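Local coordinates for 16S rRNA (guanine(1405)-N(7))-methyltransferase (Klebsiella pneumoniae, PDB 6PI9), which probably methylates N7 of guanine 1405 in 16S rRNA with S-adenosyl-L-methionine as donor, conferring resistance to various aminoglycosides, at residues A[91-96]-A[126-131]; A[181-186]-A[250-255]. All coordinates share one frame; numbering follows the deposited sequence.

Interaction 1 of 2, residues A[91-96]-A[126-131]; sequences ASTRER and PILLGS. With SAH (S-adenosyl-L-homocysteine), chain B.
The pocket for the amino-acid end of S-adenosyl-L-homocysteine, in a Rossmann-like methyltransferase fold, is lined here by helix 91-96, and helix 125-131 packs against that helix through Leu128, which meets Thr93 and Arg96, without itself touching the ligand. Helix 125-131 is the one that follows the first sheet strand, 117-120, whereas helix 91-96 precedes that strand and delivers an arginine to the cofactor product. The contact illustrates how an aliphatic seat can lie beside a charged grip without any polar bond between the two helices. One methyl of Leu128, CD2, does the touching: it rests 4.2 Å from Arg96 CD and 4.4 Å from Thr93 CG2. Leu128 reaches this point because CG stands anti to the backbone N (chi1 -180°), which sends the isobutyl group across to the other helix. Leu128 also packs on Leu87 of helix 83-87. Thr93 turns its hydroxyl to the backbone carbonyls of Leu87 and His90, while its CG2 methyl faces the leucine.

Past CD the arginine changes character. The chain of Arg96 bends at chi3 (-63°), and the guanidinium presents an edge to the carboxylate of the ligand. Each terminal nitrogen takes a different oxygen: NH1 of Arg96 donates to SAH OXT at 3.0 Å, nearly straight and in the guanidinium plane, while the bond from Arg96 NH2 to SAH O is shorter, 2.6 Å, but more bent, at 144°. Two bonds to one carboxylate restrict its rotation. A second-shell carboxylate helps set the guanidinium in place: the third nitrogen, Arg96 NE, forms a salt bridge with Glu252 OE1.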
ATOM      1  N   ALA A  91       8.898   2.392   2.743  1.00 58.01           N
ATOM      2  CA  ALA A  91       7.849   1.837   3.600  1.00 61.12           C
ATOM      3  C   ALA A  91       8.270   0.518   4.248  1.00 60.16           C
ATOM      4  O   ALA A  91       8.011   0.292   5.436  1.00 55.40           O
ATOM      5  CB  ALA A  91       6.568   1.645   2.789  1.00 57.77           C
ATOM      6  N   SER A  92       8.934  -0.368   3.488  1.00 51.79           N
ATOM      7  CA  SER A  92       9.290  -1.683   4.039  1.00 49.21           C
ATOM      8  C   SER A  92      10.399  -1.601   5.092  1.00 52.76           C
ATOM      9  O   SER A  92      10.397  -2.380   6.067  1.00 53.21           O
ATOM     10  CB  SER A  92       9.707  -2.629   2.903  1.00 46.03           C
ATOM     11  OG  SER A  92       8.691  -2.714   1.908  1.00 45.16           O
ATOM     12  N   THR A  93      11.365  -0.679   4.934  1.00 52.34           N
ATOM     13  CA  THR A  93      12.405  -0.585   5.961  1.00 55.90           C
ATOM     14  C   THR A  93      11.903   0.146   7.203  1.00 62.04           C
ATOM     15  O   THR A  93      12.206  -0.261   8.336  1.00 57.54           O
ATOM     16  CB  THR A  93      13.672   0.090   5.425  1.00 54.83           C
ATOM     17  OG1 THR A  93      13.316   1.139   4.516  1.00 56.34           O
ATOM     18  CG2 THR A  93      14.587  -0.956   4.743  1.00 51.70           C
ATOM     19  N   ARG A  94      11.103   1.196   7.020  1.00 59.30           N
ATOM     20  CA  ARG A  94      10.568   1.869   8.196  1.00 63.26           C
ATOM     21  C   ARG A  94       9.735   0.907   9.036  1.00 66.01           C
ATOM     22  O   ARG A  94       9.823   0.919  10.269  1.00 62.98           O
ATOM     23  CB  ARG A  94       9.743   3.077   7.791  1.00 66.76           C
ATOM     24  CG  ARG A  94       9.266   3.863   9.005  1.00 69.94           C
ATOM     25  CD  ARG A  94       8.252   4.903   8.603  1.00 73.92           C
ATOM     26  NE  ARG A  94       7.241   4.324   7.731  1.00 68.84           N
ATOM     27  CZ  ARG A  94       6.960   4.775   6.516  1.00 72.64           C
ATOM     28  NH1 ARG A  94       7.596   5.834   6.048  1.00 76.71           N
ATOM     29  NH2 ARG A  94       6.031   4.177   5.780  1.00 66.21           N
ATOM     30  N   GLU A  95       8.963   0.025   8.377  1.00 58.14           N
ATOM     31  CA  GLU A  95       8.247  -1.020   9.104  1.00 56.64           C
ATOM     32  C   GLU A  95       9.174  -1.818  10.011  1.00 56.07           C
ATOM     33  O   GLU A  95       8.798  -2.161  11.142  1.00 58.77           O
ATOM     34  CB  GLU A  95       7.528  -1.946   8.110  1.00 54.82           C
ATOM     35  CG  GLU A  95       6.332  -1.276   7.467  1.00 59.76           C
ATOM     36  CD  GLU A  95       5.715  -2.003   6.267  1.00 64.83           C
ATOM     37  OE1 GLU A  95       6.258  -3.036   5.774  1.00 56.62           O
ATOM     38  OE2 GLU A  95       4.668  -1.497   5.784  1.00 71.88           O
ATOM     39  N   ARG A  96      10.397  -2.103   9.545  1.00 54.82           N
ATOM     40  CA  ARG A  96      11.337  -2.993  10.223  1.00 61.11           C
ATOM     41  C   ARG A  96      12.216  -2.303  11.270  1.00 66.40           C
ATOM     42  O   ARG A  96      12.731  -2.993  12.163  1.00 68.64           O
ATOM     43  CB  ARG A  96      12.246  -3.674   9.187  1.00 59.21           C
ATOM     44  CG  ARG A  96      12.977  -4.926   9.675  1.00 55.76           C
ATOM     45  CD  ARG A  96      13.588  -5.676   8.498  1.00 53.11           C
ATOM     46  NE  ARG A  96      12.544  -6.160   7.583  1.00 47.77           N
ATOM     47  CZ  ARG A  96      12.301  -5.665   6.377  1.00 45.29           C
ATOM     48  NH1 ARG A  96      13.061  -4.681   5.873  1.00 45.28           N
ATOM     49  NH2 ARG A  96      11.327  -6.209   5.628  1.00 41.44           N
ATOM     50  N   PRO A 126      19.352  -3.448   2.046  1.00 43.89           N
ATOM     51  CA  PRO A 126      20.810  -3.695   2.190  1.00 40.92           C
ATOM     52  C   PRO A 126      21.548  -2.602   2.928  1.00 47.72           C
ATOM     53  O   PRO A 126      22.638  -2.853   3.482  1.00 52.57           O
ATOM     54  CB  PRO A 126      21.281  -3.850   0.736  1.00 43.48           C
ATOM     55  CG  PRO A 126      19.937  -3.750  -0.137  1.00 38.80           C
ATOM     56  CD  PRO A 126      18.834  -3.878   0.716  1.00 41.61           C
ATOM     57  N   ILE A 127      20.989  -1.396   2.983  1.00 49.10           N
ATOM     58  CA  ILE A 127      21.587  -0.362   3.822  1.00 52.19           C
ATOM     59  C   ILE A 127      21.331  -0.656   5.304  1.00 52.78           C
ATOM     60  O   ILE A 127      22.221  -0.496   6.144  1.00 62.50           O
ATOM     61  CB  ILE A 127      21.050   1.011   3.404  1.00 55.37           C
ATOM     62  CG1 ILE A 127      21.458   1.301   1.957  1.00 56.89           C
ATOM     63  CG2 ILE A 127      21.560   2.100   4.361  1.00 59.63           C
ATOM     64  CD1 ILE A 127      20.845   2.559   1.398  1.00 56.74           C
ATOM     65  N   LEU A 128      20.122  -1.107   5.642  1.00 48.79           N
ATOM     66  CA  LEU A 128      19.822  -1.536   7.009  1.00 51.42           C
ATOM     67  C   LEU A 128      20.730  -2.683   7.437  1.00 57.81           C
ATOM     68  O   LEU A 128      21.396  -2.603   8.478  1.00 63.26           O
ATOM     69  CB  LEU A 128      18.348  -1.940   7.116  1.00 51.52           C
ATOM     70  CG  LEU A 128      17.841  -2.419   8.481  1.00 52.59           C
ATOM     71  CD1 LEU A 128      18.246  -1.401   9.573  1.00 60.27           C
ATOM     72  CD2 LEU A 128      16.338  -2.566   8.417  1.00 51.84           C
ATOM     73  N   LEU A 129      20.762  -3.760   6.641  1.00 53.16           N
ATOM     74  CA  LEU A 129      21.716  -4.854   6.849  1.00 53.77           C
ATOM     75  C   LEU A 129      23.141  -4.370   7.029  1.00 57.32           C
ATOM     76  O   LEU A 129      23.842  -4.772   7.964  1.00 64.17           O
ATOM     77  CB  LEU A 129      21.682  -5.803   5.657  1.00 52.59           C
ATOM     78  CG  LEU A 129      20.402  -6.576   5.474  1.00 55.42           C
ATOM     79  CD1 LEU A 129      20.567  -7.461   4.215  1.00 58.21           C
ATOM     80  CD2 LEU A 129      20.183  -7.370   6.725  1.00 57.62           C
ATOM     81  N   GLY A 130      23.629  -3.581   6.088  1.00 55.63           N
ATOM     82  CA  GLY A 130      25.020  -3.193   6.148  1.00 52.82           C
ATOM     83  C   GLY A 130      25.371  -2.465   7.426  1.00 62.03           C
ATOM     84  O   GLY A 130      26.479  -2.625   7.962  1.00 63.97           O
ATOM     85  N   SER A 131      24.442  -1.661   7.941  1.00 62.24           N
ATOM     86  CA  SER A 131      24.718  -0.963   9.189  1.00 67.62           C
ATOM     87  C   SER A 131      24.909  -1.934  10.347  1.00 70.60           C
ATOM     88  O   SER A 131      25.592  -1.597  11.319  1.00 74.07           O
ATOM     89  CB  SER A 131      23.576  -0.003   9.507  1.00 64.74           C
ATOM     90  OG  SER A 131      22.391  -0.723   9.766  1.00 64.91           O
TER
HETATM   91  N   SAH B 301      12.499  -6.735   0.594  1.00 31.10           N
HETATM   92  CA  SAH B 301      12.468  -5.291   0.917  1.00 37.56           C
HETATM   93  CB  SAH B 301      11.424  -4.575   0.080  1.00 32.30           C
HETATM   94  CG  SAH B 301       9.976  -5.146   0.105  1.00 33.14           C
HETATM   95  SD  SAH B 301       8.795  -3.988  -0.729  1.00 39.99           S
HETATM   96  C   SAH B 301      12.173  -5.070   2.413  1.00 42.37           C
HETATM   97  O   SAH B 301      11.559  -5.980   3.008  1.00 39.26           O
HETATM   98  OXT SAH B 301      12.486  -4.015   3.000  1.00 39.30           O
HETATM   99  C5' SAH B 301       8.591  -4.912  -2.312  1.00 39.29           C
HETATM  100  C4' SAH B 301       9.746  -4.666  -3.326  1.00 38.86           C
HETATM  101  O4' SAH B 301       9.618  -5.580  -4.437  1.00 37.65           O
HETATM  102  C3' SAH B 301       9.895  -3.239  -3.931  1.00 40.94           C
HETATM  103  O3' SAH B 301      11.217  -2.721  -3.684  1.00 41.88           O
HETATM  104  C2' SAH B 301       9.687  -3.421  -5.434  1.00 38.14           C
HETATM  105  O2' SAH B 301      10.572  -2.556  -6.150  1.00 39.56           O
HETATM  106  C1' SAH B 301      10.115  -4.887  -5.596  1.00 34.99           C
HETATM  107  N9  SAH B 301       9.492  -5.573  -6.712  1.00 32.75           N
HETATM  108  C8  SAH B 301       8.151  -5.666  -6.983  1.00 35.06           C
HETATM  109  N7  SAH B 301       7.998  -6.507  -8.050  1.00 34.29           N
HETATM  110  C5  SAH B 301       9.248  -6.881  -8.474  1.00 32.95           C
HETATM  111  C6  SAH B 301       9.710  -7.655  -9.513  1.00 34.53           C
HETATM  112  N6  SAH B 301       8.911  -8.180 -10.418  1.00 31.44           N
HETATM  113  N1  SAH B 301      11.072  -7.898  -9.592  1.00 30.01           N
HETATM  114  C2  SAH B 301      11.944  -7.315  -8.736  1.00 30.24           C
HETATM  115  N3  SAH B 301      11.513  -6.525  -7.703  1.00 33.28           N
HETATM  116  C4  SAH B 301      10.166  -6.336  -7.609  1.00 30.83           C

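Interaction 2 of 2, residues A[181-186]-A[250-255]; sequences LLMKLL and SDELVY. With SAH (S-adenosyl-L-homocysteine), chain B.
The aliphatic part of Lys184 passes against the carboxylate group of Glu252. Their side chains cross at about a right angle, with Lys184 CE lying 3.7 Å from both CD and OE2 of the glutamate; Met183 adds its terminal methyl, CE, 4.0 Å from Glu252 OE2. The lysine is extended beyond CG (chi2 172°), which carries its ammonium past the carboxylate instead of into it.

Charge acts at longer range: Lys184 NZ stands 4.4 Å from Glu252 OE1, beyond a salt bridge. A water to one side bridges them, accepting from Lys184 NZ at 2.7 Å and donating weakly to Glu252 OE1 at 3.3 Å. The ammonium has its direct partner in Glu95, in a salt bridge.

Strand 208-214 runs between these two segments in the Rossmann-like sheet, parallel to 179-183 and antiparallel to 252-259, and the side chains reach across its end. From that strand Thr212 OG1 hydrogen-bonds both the backbone N of Lys184 and Glu252 OE2.

Bonding to the ligand comes from the backbone at the C-terminal end of strand 179-183, the usual cofactor side of such sheets: the amino nitrogen N of SAH donates to Met183 O at 2.9 Å.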
ATOM      1  N   LEU A 181      17.298 -13.639   0.779  1.00 29.41           N
ATOM      2  CA  LEU A 181      16.236 -12.984   1.521  1.00 33.09           C
ATOM      3  C   LEU A 181      15.141 -12.711   0.518  1.00 35.71           C
ATOM      4  O   LEU A 181      15.425 -12.207  -0.570  1.00 32.13           O
ATOM      5  CB  LEU A 181      16.718 -11.668   2.138  1.00 34.40           C
ATOM      6  CG  LEU A 181      18.069 -11.732   2.865  1.00 36.59           C
ATOM      7  CD1 LEU A 181      18.443 -10.356   3.429  1.00 40.57           C
ATOM      8  CD2 LEU A 181      18.023 -12.764   4.038  1.00 35.00           C
ATOM      9  N   LEU A 182      13.909 -13.126   0.857  1.00 30.92           N
ATOM     10  CA  LEU A 182      12.707 -12.858   0.064  1.00 27.79           C
ATOM     11  C   LEU A 182      11.734 -12.209   1.026  1.00 28.94           C
ATOM     12  O   LEU A 182      10.798 -12.872   1.538  1.00 27.39           O
ATOM     13  CB  LEU A 182      12.125 -14.151  -0.517  1.00 26.92           C
ATOM     14  CG  LEU A 182      13.056 -14.793  -1.576  1.00 29.70           C
ATOM     15  CD1 LEU A 182      14.071 -15.689  -0.856  1.00 36.30           C
ATOM     16  CD2 LEU A 182      12.218 -15.676  -2.536  1.00 32.90           C
ATOM     17  N   MET A 183      11.958 -10.923   1.318  1.00 27.77           N
ATOM     18  CA  MET A 183      11.256 -10.276   2.422  1.00 28.33           C
ATOM     19  C   MET A 183      10.113  -9.434   1.848  1.00 31.58           C
ATOM     20  O   MET A 183      10.352  -8.571   0.980  1.00 29.50           O
ATOM     21  CB  MET A 183      12.267  -9.452   3.229  1.00 30.63           C
ATOM     22  CG  MET A 183      13.285 -10.361   3.944  1.00 34.18           C
ATOM     23  SD  MET A 183      14.750  -9.405   4.491  1.00 41.67           S
ATOM     24  CE  MET A 183      13.982  -8.151   5.523  1.00 42.39           C
ATOM     25  N   LYS A 184       8.882  -9.694   2.327  1.00 28.04           N
ATOM     26  CA  LYS A 184       7.678  -8.973   1.898  1.00 28.27           C
ATOM     27  C   LYS A 184       7.562  -8.962   0.388  1.00 28.45           C
ATOM     28  O   LYS A 184       7.224  -7.940  -0.249  1.00 33.03           O
ATOM     29  CB  LYS A 184       7.708  -7.552   2.460  1.00 28.41           C
ATOM     30  CG  LYS A 184       7.600  -7.601   3.999  1.00 27.36           C
ATOM     31  CD  LYS A 184       7.845  -6.135   4.563  1.00 34.99           C
ATOM     32  CE  LYS A 184       7.713  -6.111   6.120  1.00 37.71           C
ATOM     33  NZ  LYS A 184       8.195  -4.735   6.600  1.00 40.18           N
ATOM     34  N   LEU A 185       7.873 -10.088  -0.191  1.00 26.53           N
ATOM     35  CA  LEU A 185       8.007 -10.201  -1.636  1.00 28.35           C
ATOM     36  C   LEU A 185       7.051 -11.207  -2.254  1.00 27.83           C
ATOM     37  O   LEU A 185       6.472 -10.933  -3.296  1.00 28.41           O
ATOM     38  CB  LEU A 185       9.451 -10.632  -1.965  1.00 30.79           C
ATOM     39  CG  LEU A 185       9.629 -11.131  -3.408  1.00 33.36           C
ATOM     40  CD1 LEU A 185       9.353  -9.994  -4.397  1.00 33.74           C
ATOM     41  CD2 LEU A 185      11.076 -11.608  -3.566  1.00 35.03           C
ATOM     42  N   LEU A 186       6.880 -12.390  -1.656  1.00 26.76           N
ATOM     43  CA  LEU A 186       6.150 -13.427  -2.389  1.00 26.08           C
ATOM     44  C   LEU A 186       4.706 -13.029  -2.711  1.00 26.68           C
ATOM     45  O   LEU A 186       4.242 -13.397  -3.807  1.00 29.45           O
ATOM     46  CB  LEU A 186       6.186 -14.758  -1.600  1.00 27.05           C
ATOM     47  CG  LEU A 186       7.586 -15.401  -1.523  1.00 26.84           C
ATOM     48  CD1 LEU A 186       7.503 -16.862  -0.951  1.00 29.67           C
ATOM     49  CD2 LEU A 186       8.306 -15.398  -2.880  1.00 28.83           C
ATOM     50  N   SER A 250       7.664  -7.351  14.747  1.00 53.10           N
ATOM     51  CA  SER A 250       7.287  -6.002  14.300  1.00 64.71           C
ATOM     52  C   SER A 250       6.407  -6.022  13.032  1.00 64.01           C
ATOM     53  O   SER A 250       6.668  -5.338  12.030  1.00 64.61           O
ATOM     54  CB  SER A 250       8.547  -5.151  14.103  1.00 73.40           C
ATOM     55  OG  SER A 250       8.246  -3.898  13.518  1.00 78.87           O
ATOM     56  N   ASP A 251       5.334  -6.811  13.106  1.00 56.34           N
ATOM     57  CA  ASP A 251       4.340  -7.002  12.039  1.00 51.97           C
ATOM     58  C   ASP A 251       4.962  -7.598  10.784  1.00 48.43           C
ATOM     59  O   ASP A 251       4.513  -7.301   9.670  1.00 49.38           O
ATOM     60  CB  ASP A 251       3.586  -5.708  11.696  1.00 60.98           C
ATOM     61  CG  ASP A 251       2.544  -5.303  12.791  1.00 70.12           C
ATOM     62  OD1 ASP A 251       2.629  -4.141  13.235  1.00 66.64           O
ATOM     63  OD2 ASP A 251       1.640  -6.122  13.177  1.00 75.13           O
ATOM     64  N   GLU A 252       6.010  -8.417  10.956  1.00 39.37           N
ATOM     65  CA  GLU A 252       6.587  -9.191   9.858  1.00 35.01           C
ATOM     66  C   GLU A 252       6.611 -10.650  10.294  1.00 34.98           C
ATOM     67  O   GLU A 252       7.244 -10.970  11.296  1.00 36.93           O
ATOM     68  CB  GLU A 252       8.016  -8.679   9.529  1.00 35.61           C
ATOM     69  CG  GLU A 252       8.637  -9.366   8.312  1.00 34.23           C
ATOM     70  CD  GLU A 252       9.880  -8.640   7.827  1.00 37.71           C
ATOM     71  OE1 GLU A 252      10.491  -7.921   8.627  1.00 40.27           O
ATOM     72  OE2 GLU A 252      10.227  -8.751   6.640  1.00 38.64           O
ATOM     73  N   LEU A 253       5.924 -11.521   9.549  1.00 34.35           N
ATOM     74  CA  LEU A 253       6.008 -12.966   9.777  1.00 36.80           C
ATOM     75  C   LEU A 253       7.231 -13.507   9.050  1.00 33.65           C
ATOM     76  O   LEU A 253       7.318 -13.374   7.822  1.00 33.24           O
ATOM     77  CB  LEU A 253       4.752 -13.654   9.240  1.00 35.18           C
ATOM     78  CG  LEU A 253       4.758 -15.206   9.122  1.00 37.93           C
ATOM     79  CD1 LEU A 253       4.892 -15.892  10.483  1.00 38.78           C
ATOM     80  CD2 LEU A 253       3.465 -15.596   8.380  1.00 37.14           C
ATOM     81  N   VAL A 254       8.149 -14.141   9.791  1.00 34.62           N
ATOM     82  CA  VAL A 254       9.469 -14.516   9.267  1.00 39.39           C
ATOM     83  C   VAL A 254       9.589 -16.040   9.294  1.00 32.73           C
ATOM     84  O   VAL A 254       9.309 -16.654  10.307  1.00 34.28           O
ATOM     85  CB  VAL A 254      10.617 -13.908  10.105  1.00 39.89           C
ATOM     86  CG1 VAL A 254      12.015 -14.303   9.475  1.00 39.96           C
ATOM     87  CG2 VAL A 254      10.471 -12.385  10.241  1.00 34.80           C
ATOM     88  N   TYR A 255      10.018 -16.625   8.179  1.00 33.25           N
ATOM     89  CA  TYR A 255      10.309 -18.050   8.038  1.00 34.06           C
ATOM     90  C   TYR A 255      11.790 -18.239   7.730  1.00 38.70           C
ATOM     91  O   TYR A 255      12.317 -17.603   6.814  1.00 33.73           O
ATOM     92  CB  TYR A 255       9.563 -18.656   6.846  1.00 33.60           C
ATOM     93  CG  TYR A 255       8.092 -18.876   7.104  1.00 36.14           C
ATOM     94  CD1 TYR A 255       7.633 -20.057   7.652  1.00 40.64           C
ATOM     95  CD2 TYR A 255       7.163 -17.893   6.775  1.00 36.17           C
ATOM     96  CE1 TYR A 255       6.250 -20.249   7.874  1.00 37.58           C
ATOM     97  CE2 TYR A 255       5.806 -18.088   7.008  1.00 35.47           C
ATOM     98  CZ  TYR A 255       5.371 -19.235   7.539  1.00 33.30           C
ATOM     99  OH  TYR A 255       4.005 -19.413   7.746  1.00 39.39           O
TER
HETATM  100  N   SAH B 301      12.499  -6.735   0.594  1.00 31.10           N
HETATM  101  CA  SAH B 301      12.468  -5.291   0.917  1.00 37.56           C
HETATM  102  CB  SAH B 301      11.424  -4.575   0.080  1.00 32.30           C
HETATM  103  CG  SAH B 301       9.976  -5.146   0.105  1.00 33.14           C
HETATM  104  SD  SAH B 301       8.795  -3.988  -0.729  1.00 39.99           S
HETATM  105  C   SAH B 301      12.173  -5.070   2.413  1.00 42.37           C
HETATM  106  O   SAH B 301      11.559  -5.980   3.008  1.00 39.26           O
HETATM  107  OXT SAH B 301      12.486  -4.015   3.000  1.00 39.30           O
HETATM  108  C5' SAH B 301       8.591  -4.912  -2.312  1.00 39.29           C
HETATM  109  C4' SAH B 301       9.746  -4.666  -3.326  1.00 38.86           C
HETATM  110  O4' SAH B 301       9.618  -5.580  -4.437  1.00 37.65           O
HETATM  111  C3' SAH B 301       9.895  -3.239  -3.931  1.00 40.94           C
HETATM  112  O3' SAH B 301      11.217  -2.721  -3.684  1.00 41.88           O
HETATM  113  C2' SAH B 301       9.687  -3.421  -5.434  1.00 38.14           C
HETATM  114  O2' SAH B 301      10.572  -2.556  -6.150  1.00 39.56           O
HETATM  115  C1' SAH B 301      10.115  -4.887  -5.596  1.00 34.99           C
HETATM  116  N9  SAH B 301       9.492  -5.573  -6.712  1.00 32.75           N
HETATM  117  C8  SAH B 301       8.151  -5.666  -6.983  1.00 35.06           C
HETATM  118  N7  SAH B 301       7.998  -6.507  -8.050  1.00 34.29           N
HETATM  119  C5  SAH B 301       9.248  -6.881  -8.474  1.00 32.95           C
HETATM  120  C6  SAH B 301       9.710  -7.655  -9.513  1.00 34.53           C
HETATM  121  N6  SAH B 301       8.911  -8.180 -10.418  1.00 31.44           N
HETATM  122  N1  SAH B 301      11.072  -7.898  -9.592  1.00 30.01           N
HETATM  123  C2  SAH B 301      11.944  -7.315  -8.736  1.00 30.24           C
HETATM  124  N3  SAH B 301      11.513  -6.525  -7.703  1.00 33.28           N
HETATM  125  C4  SAH B 301      10.166  -6.336  -7.609  1.00 30.83           C
HETATM  126  O   HOH W   1       8.853  -5.081   9.232  1.00 52.25           O

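From the N terminus, helix 91-96 comes first; the chain then passes through helix 100-111 and strand 117-120 before helix 125-131 returns to it, closing interaction 1 over 29 residues. Interaction 2 opens only afterwards, at 181-186, and closes at 250-255 after a loop of 63 residues that includes strand 208-214. The two therefore stand in series, neither nested nor crossed. They nevertheless meet in space, their centres 12 Å apart, where Glu95 O also binds Ser250 OG. Helix 100-111, inside the first loop, lays Trp103 against Met183 and Glu252 of the second. Segments 91-96 and 181-186 hold the amino-acid end of S-adenosyl-L-homocysteine, with 126-131 and 250-255 packed against them.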